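Gram-negative insecticidal protein (Chromobacterium piscinae, PDB 6FBM) is an insecticidal toxin that combines a MACPF module with a beta-tripod part and probably acts by forming pores in membranes. Local coordinates at residues Y23-P32 / T271-L280; P325-S333 / Q357-A367. One frame throughout, in Å; residues are numbered along the deposited sequence.

Overall arrangement
The two contacts belong to the two parts of an elongated chain and are strung in series, interaction 1 closing before interaction 2 opens. Interaction 1 (23-32 with 271-280) is buried beside the curled antiparallel sheet of the MACPF part, its centre about 24 Å from the centre of the chain. Interaction 2 (325-333 with 357-367) is a surface contact in the Vps62-like part, its centre about 41 Å out on the opposite side. The centres of interactions 1 and 2 are about 65 Å apart and the nearest atoms of interactions 1 and 2 about 48 Å apart, so they do not touch. The first rests chiefly on packed aromatic rings, the second on a lysine-centred polar network.

Interaction 1 of 2, residues Y23-P32 / T271-L280; sequences YDVNGLYASP and TLMDFSTESL
Ala30, held in the left-handed backbone region (phi 35°), sets its methyl over the centre of the Phe275 ring: CB lies 3.5 Å from the ring centroid, a nearly perpendicular CH-pi contact. Leu280 CG lies over the opposite face of the same ring, toward the rim, so the phenyl group is sandwiched between aliphatic carbons. Its edge meets Tyr23 in a T-shaped stack, with Phe275 CZ 3.7 Å from Tyr23 CZ above the tyrosine face and the planes 74° apart. Tyr29 completes the aromatic cluster through a second edge-to-face pair, its centroid 5.7 Å from that of Phe275. The Tyr23 ring swings away from its own backbone N (chi1 -161°) and reaches across the loop, where its OH donates to Leu28 O (2.6 Å) and accepts from Ser31 N (3.0 Å); these two bonds anchor the phenol. The cluster belongs to the MACPF part: the loop between strands 21-23 and 35-39 packs on strand 271-274 and on Phe275 and Leu280, which flank the turn of 276-279. Strand 271-274 is paired antiparallel with strand 170-177, and a classic beta bulge places Met273 and Asp274 both opposite Ala176. Asp274 OD1 accepts a short hydrogen bond from Tyr29 OH (2.5 Å), nearly in line with its C-O bond, while its OD2 forms a salt bridge with Lys74. Arg125 makes a cation-pi contact with the Tyr29 ring. Farther along, Ala30 O receives a CA-H...O contact from Met273 CA, and Pro32 CG packs on Thr271 CB at 3.7 Å.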
loop_
_atom_site.group_PDB
_atom_site.type_symbol
_atom_site.label_atom_id
_atom_site.label_comp_id
_atom_site.label_asym_id
_atom_site.label_seq_id
_atom_site.Cartn_x
_atom_site.Cartn_y
_atom_site.Cartn_z
ATOM N N TYR A 23 3.072 36.358 6.559
ATOM C CA TYR A 23 2.125 35.849 7.534
ATOM C C TYR A 23 1.037 36.851 7.805
ATOM O O TYR A 23 1.320 38.040 7.956
ATOM C CB TYR A 23 2.803 35.504 8.829
ATOM C CG TYR A 23 2.007 34.581 9.675
ATOM C CD1 TYR A 23 2.090 33.224 9.493
ATOM C CD2 TYR A 23 1.164 35.057 10.668
ATOM C CE1 TYR A 23 1.364 32.354 10.278
ATOM C CE2 TYR A 23 0.430 34.179 11.462
ATOM C CZ TYR A 23 0.537 32.830 11.262
ATOM O OH TYR A 23 -0.163 31.923 12.027
ATOM N N ASP A 24 -0.193 36.354 7.884
ATOM C CA ASP A 24 -1.304 37.168 8.292
ATOM C C ASP A 24 -1.286 37.266 9.816
ATOM O O ASP A 24 -1.792 36.403 10.523
ATOM C CB ASP A 24 -2.621 36.580 7.804
ATOM C CG ASP A 24 -3.815 37.430 8.194
ATOM O OD1 ASP A 24 -3.639 38.472 8.884
ATOM O OD2 ASP A 24 -4.942 37.032 7.811
ATOM N N VAL A 25 -0.736 38.364 10.317
ATOM C CA VAL A 25 -0.619 38.577 11.758
ATOM C C VAL A 25 -1.962 38.747 12.451
ATOM O O VAL A 25 -2.039 38.675 13.677
ATOM C CB VAL A 25 0.293 39.763 12.095
ATOM C CG1 VAL A 25 1.697 39.509 11.560
ATOM C CG2 VAL A 25 -0.264 41.087 11.565
ATOM N N ASN A 26 -3.009 38.965 11.660
ATOM C CA ASN A 26 -4.389 39.009 12.154
ATOM C C ASN A 26 -5.130 37.698 11.972
ATOM O O ASN A 26 -6.322 37.657 12.213
ATOM C CB ASN A 26 -5.153 40.170 11.487
ATOM C CG ASN A 26 -4.587 41.525 11.875
ATOM O OD1 ASN A 26 -4.249 41.736 13.022
ATOM N ND2 ASN A 26 -4.444 42.429 10.913
ATOM N N GLY A 27 -4.419 36.630 11.600
ATOM C CA GLY A 27 -5.039 35.339 11.273
ATOM C C GLY A 27 -5.022 34.374 12.448
ATOM O O GLY A 27 -5.388 34.744 13.566
ATOM N N LEU A 28 -4.606 33.131 12.213
ATOM C CA LEU A 28 -4.504 32.162 13.307
ATOM C C LEU A 28 -3.134 32.258 13.961
ATOM O O LEU A 28 -2.211 32.828 13.393
ATOM C CB LEU A 28 -4.744 30.741 12.811
ATOM C CG LEU A 28 -6.027 30.480 12.016
ATOM C CD1 LEU A 28 -6.036 29.007 11.639
ATOM C CD2 LEU A 28 -7.310 30.868 12.771
ATOM N N TYR A 29 -3.024 31.724 15.171
ATOM C CA TYR A 29 -1.755 31.671 15.872
ATOM C C TYR A 29 -0.932 30.528 15.256
ATOM O O TYR A 29 -1.368 29.409 15.204
ATOM C CB TYR A 29 -1.960 31.447 17.373
ATOM C CG TYR A 29 -0.678 31.273 18.160
ATOM C CD1 TYR A 29 -0.008 32.366 18.686
ATOM C CD2 TYR A 29 -0.128 30.000 18.365
ATOM C CE1 TYR A 29 1.172 32.206 19.400
ATOM C CE2 TYR A 29 1.057 29.835 19.060
ATOM C CZ TYR A 29 1.700 30.929 19.590
ATOM O OH TYR A 29 2.877 30.783 20.302
ATOM N N ALA A 30 0.261 30.877 14.789
ATOM C CA ALA A 30 1.268 29.924 14.324
ATOM C C ALA A 30 0.665 28.711 13.632
ATOM O O ALA A 30 0.737 27.578 14.122
ATOM C CB ALA A 30 2.173 29.498 15.469
ATOM N N SER A 31 0.043 28.992 12.495
ATOM C CA SER A 31 -0.560 27.965 11.672
ATOM C C SER A 31 -0.167 28.197 10.221
ATOM O O SER A 31 -0.085 29.341 9.788
ATOM C CB SER A 31 -2.081 28.017 11.779
ATOM O OG SER A 31 -2.663 27.213 10.795
ATOM N N PRO A 32 0.020 27.107 9.456
ATOM C CA PRO A 32 0.204 27.233 8.005
ATOM C C PRO A 32 -0.988 27.854 7.290
ATOM O O PRO A 32 -0.823 28.415 6.220
ATOM C CB PRO A 32 0.380 25.766 7.555
ATOM C CG PRO A 32 0.826 25.037 8.774
ATOM C CD PRO A 32 0.134 25.706 9.900
ATOM N N THR A 271 4.144 20.325 11.072
ATOM C CA THR A 271 4.054 21.628 10.419
ATOM C C THR A 271 4.528 22.700 11.371
ATOM O O THR A 271 4.786 22.439 12.529
ATOM C CB THR A 271 2.624 22.011 9.989
ATOM O OG1 THR A 271 1.814 22.203 11.158
ATOM C CG2 THR A 271 2.001 20.911 9.131
ATOM N N LEU A 272 4.679 23.909 10.856
ATOM C CA LEU A 272 4.853 25.082 11.661
ATOM C C LEU A 272 3.673 25.051 12.602
ATOM O O LEU A 272 2.560 24.853 12.175
ATOM C CB LEU A 272 4.841 26.335 10.785
ATOM C CG LEU A 272 4.777 27.705 11.467
ATOM C CD1 LEU A 272 5.468 28.753 10.589
ATOM C CD2 LEU A 272 3.372 28.168 11.693
ATOM N N MET A 273 3.939 25.198 13.887
ATOM C CA MET A 273 2.895 25.204 14.886
ATOM C C MET A 273 3.163 26.070 16.106
ATOM O O MET A 273 2.337 26.067 17.022
ATOM C CB MET A 273 2.580 23.772 15.334
ATOM C CG MET A 273 3.772 22.886 15.646
ATOM S SD MET A 273 4.815 23.292 17.062
ATOM C CE MET A 273 3.669 22.992 18.370
ATOM N N ASP A 274 4.271 26.801 16.159
ATOM C CA ASP A 274 4.515 27.670 17.288
ATOM C C ASP A 274 5.521 28.737 16.932
ATOM O O ASP A 274 6.352 28.573 16.022
ATOM C CB ASP A 274 5.005 26.863 18.498
ATOM C CG ASP A 274 4.582 27.466 19.853
ATOM O OD1 ASP A 274 3.835 28.468 19.884
ATOM O OD2 ASP A 274 5.018 26.888 20.888
ATOM N N PHE A 275 5.430 29.842 17.660
ATOM C CA PHE A 275 6.261 30.999 17.459
ATOM C C PHE A 275 7.044 31.249 18.723
ATOM O O PHE A 275 6.550 30.967 19.837
ATOM C CB PHE A 275 5.392 32.211 17.222
ATOM C CG PHE A 275 4.710 32.251 15.900
ATOM C CD1 PHE A 275 5.191 31.567 14.793
ATOM C CD2 PHE A 275 3.611 33.078 15.736
ATOM C CE1 PHE A 275 4.569 31.686 13.574
ATOM C CE2 PHE A 275 2.981 33.196 14.525
ATOM C CZ PHE A 275 3.466 32.501 13.439
ATOM N N SER A 276 8.246 31.791 18.537
ATOM C CA SER A 276 9.091 32.266 19.601
ATOM C C SER A 276 9.157 33.784 19.478
ATOM O O SER A 276 8.558 34.356 18.564
ATOM C CB SER A 276 10.497 31.711 19.401
ATOM O OG SER A 276 11.184 32.439 18.372
ATOM N N THR A 277 9.949 34.437 20.332
ATOM C CA THR A 277 10.053 35.893 20.287
ATOM C C THR A 277 10.624 36.408 18.969
ATOM O O THR A 277 10.433 37.563 18.663
ATOM C CB THR A 277 10.895 36.495 21.437
ATOM O OG1 THR A 277 12.185 35.904 21.439
ATOM C CG2 THR A 277 10.262 36.255 22.779
ATOM N N GLU A 278 11.328 35.572 18.215
ATOM C CA GLU A 278 11.938 35.982 16.935
ATOM C C GLU A 278 11.190 35.527 15.679
ATOM O O GLU A 278 11.684 35.726 14.569
ATOM C CB GLU A 278 13.403 35.485 16.862
ATOM C CG GLU A 278 14.348 36.034 17.937
ATOM C CD GLU A 278 14.416 37.558 17.987
ATOM O OE1 GLU A 278 14.393 38.215 16.935
ATOM O OE2 GLU A 278 14.473 38.106 19.099
ATOM N N SER A 279 10.006 34.930 15.842
ATOM C CA SER A 279 9.348 34.235 14.729
ATOM C C SER A 279 8.908 35.161 13.619
ATOM O O SER A 279 9.259 34.943 12.477
ATOM C CB SER A 279 8.174 33.412 15.221
ATOM O OG SER A 279 8.660 32.312 15.939
ATOM N N LEU A 280 8.159 36.199 13.966
ATOM C CA LEU A 280 7.649 37.137 12.985
ATOM C C LEU A 280 8.597 38.324 12.876
ATOM O O LEU A 280 8.915 38.947 13.882
ATOM C CB LEU A 280 6.260 37.589 13.394
ATOM C CG LEU A 280 5.236 36.460 13.363
ATOM C CD1 LEU A 280 3.986 36.869 14.100
ATOM C CD2 LEU A 280 4.891 36.088 11.931
#

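Interaction 2 of 2, residues P325-S333 / Q357-A367; sequences PMVKAGEDS and QFGQRNHASVA
Lys328 NZ is gripped by three oxygens: it donates to His363 O (3.1 Å) and Ala364 O (3.0 Å) across the contact and forms a salt bridge with Glu331 OE2 (2.9 Å) on its own strand. Strands 326-331 and 358-360 are the outermost of a three-stranded antiparallel sheet centred on 342-346, in the Vps62-like part of the chain, and the loop after 358-360 curls back to meet the far edge strand. The lysine chain is extended throughout, with CG anti to the backbone N (chi1 -159°), which carries the ammonium to the loop carbonyls. It approaches both from well above their carbonyl planes. Glu331 OE2 and His363 O, two acceptors close together, share this ammonium, which probably eases their mutual repulsion. In the loop, Asn362 OD1 accepts from Ala364 N, closing an Asx turn, and also from NE2 of Gln360 at the end of strand 358-360. At the other end of the contact, Met326 bends at chi2 and chi3 to bring CE against Phe358 CB (3.6 Å), while its CB meets Ala367 CB at 3.7 Å. The His363 ring has Glu331 CD over one face, toward the rim. Asp332, whose carboxylate is held by Ser335 OG and Leu341 N, brings OD1 to the imidazole edge in the ring plane, 3.2 Å from His363 CE1.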
loop_
_atom_site.group_PDB
_atom_site.type_symbol
_atom_site.label_atom_id
_atom_site.label_comp_id
_atom_site.label_asym_id
_atom_site.label_seq_id
_atom_site.Cartn_x
_atom_site.Cartn_y
_atom_site.Cartn_z
ATOM N N PRO A 325 -45.622 41.995 40.727
ATOM C CA PRO A 325 -46.654 42.021 41.746
ATOM C C PRO A 325 -46.059 42.018 43.156
ATOM O O PRO A 325 -45.190 41.209 43.429
ATOM C CB PRO A 325 -47.465 40.740 41.491
ATOM C CG PRO A 325 -47.138 40.340 40.098
ATOM C CD PRO A 325 -45.720 40.812 39.864
ATOM N N MET A 326 -46.524 42.911 44.022
ATOM C CA MET A 326 -46.056 42.968 45.397
ATOM C C MET A 326 -47.104 42.354 46.308
ATOM O O MET A 326 -48.280 42.682 46.224
ATOM C CB MET A 326 -45.773 44.415 45.795
ATOM C CG MET A 326 -44.766 45.100 44.908
ATOM S SD MET A 326 -43.121 44.367 44.907
ATOM C CE MET A 326 -42.657 44.507 46.619
ATOM N N VAL A 327 -46.663 41.409 47.128
ATOM C CA VAL A 327 -47.531 40.663 48.024
ATOM C C VAL A 327 -47.054 40.987 49.433
ATOM O O VAL A 327 -45.861 41.134 49.683
ATOM C CB VAL A 327 -47.463 39.151 47.728
ATOM C CG1 VAL A 327 -48.284 38.351 48.734
ATOM C CG2 VAL A 327 -47.894 38.875 46.286
ATOM N N LYS A 328 -47.998 41.115 50.363
ATOM C CA LYS A 328 -47.673 41.540 51.714
ATOM C C LYS A 328 -47.015 40.405 52.490
ATOM O O LYS A 328 -47.470 39.254 52.447
ATOM C CB LYS A 328 -48.897 42.040 52.442
ATOM C CG LYS A 328 -48.573 42.944 53.628
ATOM C CD LYS A 328 -49.820 43.298 54.391
ATOM C CE LYS A 328 -49.559 44.373 55.378
ATOM N NZ LYS A 328 -50.819 44.927 55.946
ATOM N N ALA A 329 -45.938 40.747 53.203
ATOM C CA ALA A 329 -45.152 39.770 53.913
ATOM C C ALA A 329 -44.971 40.146 55.389
ATOM O O ALA A 329 -43.955 39.802 55.997
ATOM C CB ALA A 329 -43.814 39.592 53.218
ATOM N N GLY A 330 -45.952 40.842 55.967
ATOM C CA GLY A 330 -46.013 41.116 57.400
ATOM C C GLY A 330 -46.155 42.597 57.739
ATOM O O GLY A 330 -45.778 43.488 56.960
ATOM N N GLU A 331 -46.673 42.833 58.955
ATOM C CA GLU A 331 -46.739 44.122 59.615
ATOM C C GLU A 331 -46.134 43.967 61.002
ATOM O O GLU A 331 -46.229 42.883 61.578
ATOM C CB GLU A 331 -48.171 44.542 59.878
ATOM C CG GLU A 331 -49.149 44.437 58.760
ATOM C CD GLU A 331 -50.579 44.667 59.220
ATOM O OE1 GLU A 331 -51.083 43.899 60.072
ATOM O OE2 GLU A 331 -51.211 45.598 58.694
ATOM N N ASP A 332 -45.634 45.069 61.579
ATOM C CA ASP A 332 -45.217 45.073 62.979
ATOM C C ASP A 332 -46.345 45.269 63.998
ATOM O O ASP A 332 -46.113 45.811 65.076
ATOM C CB ASP A 332 -44.086 46.074 63.212
ATOM C CG ASP A 332 -44.572 47.492 63.446
ATOM O OD1 ASP A 332 -45.432 47.959 62.692
ATOM O OD2 ASP A 332 -44.071 48.147 64.378
ATOM N N SER A 333 -47.552 44.804 63.664
ATOM C CA SER A 333 -48.716 44.883 64.552
ATOM C C SER A 333 -48.430 44.009 65.742
ATOM O O SER A 333 -48.036 42.844 65.587
ATOM C CB SER A 333 -49.985 44.369 63.859
ATOM O OG SER A 333 -50.318 45.160 62.725
ATOM N N GLN A 357 -36.856 43.025 50.144
ATOM C CA GLN A 357 -38.235 43.436 50.448
ATOM C C GLN A 357 -38.426 44.895 50.168
ATOM O O GLN A 357 -37.487 45.682 50.287
ATOM C CB GLN A 357 -38.594 43.202 51.919
ATOM C CG GLN A 357 -39.318 41.905 52.112
ATOM C CD GLN A 357 -39.557 41.575 53.542
ATOM O OE1 GLN A 357 -39.079 42.253 54.451
ATOM N NE2 GLN A 357 -40.298 40.511 53.762
ATOM N N PHE A 358 -39.657 45.243 49.828
ATOM C CA PHE A 358 -40.065 46.637 49.868
ATOM C C PHE A 358 -40.593 46.958 51.270
ATOM O O PHE A 358 -41.383 46.171 51.817
ATOM C CB PHE A 358 -41.131 46.957 48.815
ATOM C CG PHE A 358 -41.378 48.405 48.684
ATOM C CD1 PHE A 358 -40.552 49.180 47.879
ATOM C CD2 PHE A 358 -42.358 49.032 49.433
ATOM C CE1 PHE A 358 -40.724 50.560 47.791
ATOM C CE2 PHE A 358 -42.546 50.416 49.345
ATOM C CZ PHE A 358 -41.732 51.164 48.519
ATOM N N GLY A 359 -40.164 48.088 51.832
ATOM C CA GLY A 359 -40.589 48.497 53.176
ATOM C C GLY A 359 -41.382 49.790 53.219
ATOM O O GLY A 359 -41.110 50.702 52.444
ATOM N N GLN A 360 -42.334 49.877 54.148
ATOM C CA GLN A 360 -43.227 51.033 54.308
ATOM C C GLN A 360 -43.408 51.403 55.764
ATOM O O GLN A 360 -43.591 50.518 56.608
ATOM C CB GLN A 360 -44.621 50.651 53.883
ATOM C CG GLN A 360 -44.950 50.996 52.474
ATOM C CD GLN A 360 -45.844 49.971 51.864
ATOM O OE1 GLN A 360 -45.399 49.182 51.041
ATOM N NE2 GLN A 360 -47.112 49.988 52.245
ATOM N N ARG A 361 -43.478 52.706 56.054
ATOM C CA ARG A 361 -43.847 53.164 57.387
ATOM C C ARG A 361 -45.363 53.245 57.576
ATOM O O ARG A 361 -45.900 54.305 57.896
ATOM C CB ARG A 361 -43.210 54.515 57.697
ATOM C CG ARG A 361 -43.124 54.774 59.210
ATOM C CD ARG A 361 -42.589 56.153 59.484
ATOM N NE ARG A 361 -41.255 56.326 58.957
ATOM C CZ ARG A 361 -40.616 57.496 58.893
ATOM N NH1 ARG A 361 -41.181 58.619 59.345
ATOM N NH2 ARG A 361 -39.394 57.547 58.376
ATOM N N ASN A 362 -46.066 52.131 57.395
ATOM C CA ASN A 362 -47.532 52.097 57.542
ATOM C C ASN A 362 -48.017 50.640 57.651
ATOM O O ASN A 362 -47.202 49.725 57.705
ATOM C CB ASN A 362 -48.200 52.855 56.385
ATOM C CG ASN A 362 -48.009 52.192 55.033
ATOM O OD1 ASN A 362 -48.420 51.046 54.829
ATOM N ND2 ASN A 362 -47.450 52.935 54.079
ATOM N N HIS A 363 -49.339 50.445 57.706
ATOM C CA HIS A 363 -49.974 49.119 57.826
ATOM C C HIS A 363 -50.850 48.760 56.629
ATOM O O HIS A 363 -51.642 47.828 56.716
ATOM C CB HIS A 363 -50.856 49.044 59.081
ATOM C CG HIS A 363 -50.123 48.707 60.344
ATOM N ND1 HIS A 363 -48.769 48.422 60.384
ATOM C CD2 HIS A 363 -50.575 48.571 61.616
ATOM C CE1 HIS A 363 -48.419 48.155 61.629
ATOM N NE2 HIS A 363 -49.495 48.232 62.393
ATOM N N ALA A 364 -50.683 49.456 55.497
ATOM C CA ALA A 364 -51.537 49.252 54.325
ATOM C C ALA A 364 -51.447 47.834 53.778
ATOM O O ALA A 364 -50.425 47.155 53.948
ATOM C CB ALA A 364 -51.186 50.245 53.232
ATOM N N SER A 365 -52.540 47.391 53.148
ATOM C CA SER A 365 -52.585 46.096 52.441
ATOM C C SER A 365 -51.832 46.082 51.107
ATOM O O SER A 365 -51.586 45.023 50.562
ATOM C CB SER A 365 -54.027 45.688 52.192
ATOM O OG SER A 365 -54.546 45.072 53.351
ATOM N N VAL A 366 -51.523 47.284 50.604
ATOM C CA VAL A 366 -50.990 47.538 49.272
ATOM C C VAL A 366 -49.612 48.192 49.428
ATOM O O VAL A 366 -49.426 49.075 50.289
ATOM C CB VAL A 366 -51.899 48.537 48.540
ATOM C CG1 VAL A 366 -51.396 48.824 47.126
ATOM C CG2 VAL A 366 -53.326 48.014 48.496
ATOM N N ALA A 367 -48.665 47.789 48.587
ATOM C CA ALA A 367 -47.333 48.382 48.590
ATOM C C ALA A 367 -47.348 49.789 47.998
ATOM O O ALA A 367 -47.986 50.020 46.963
ATOM C CB ALA A 367 -46.369 47.492 47.802
HETATM O O HOH W 1 -41.857 38.467 55.275
#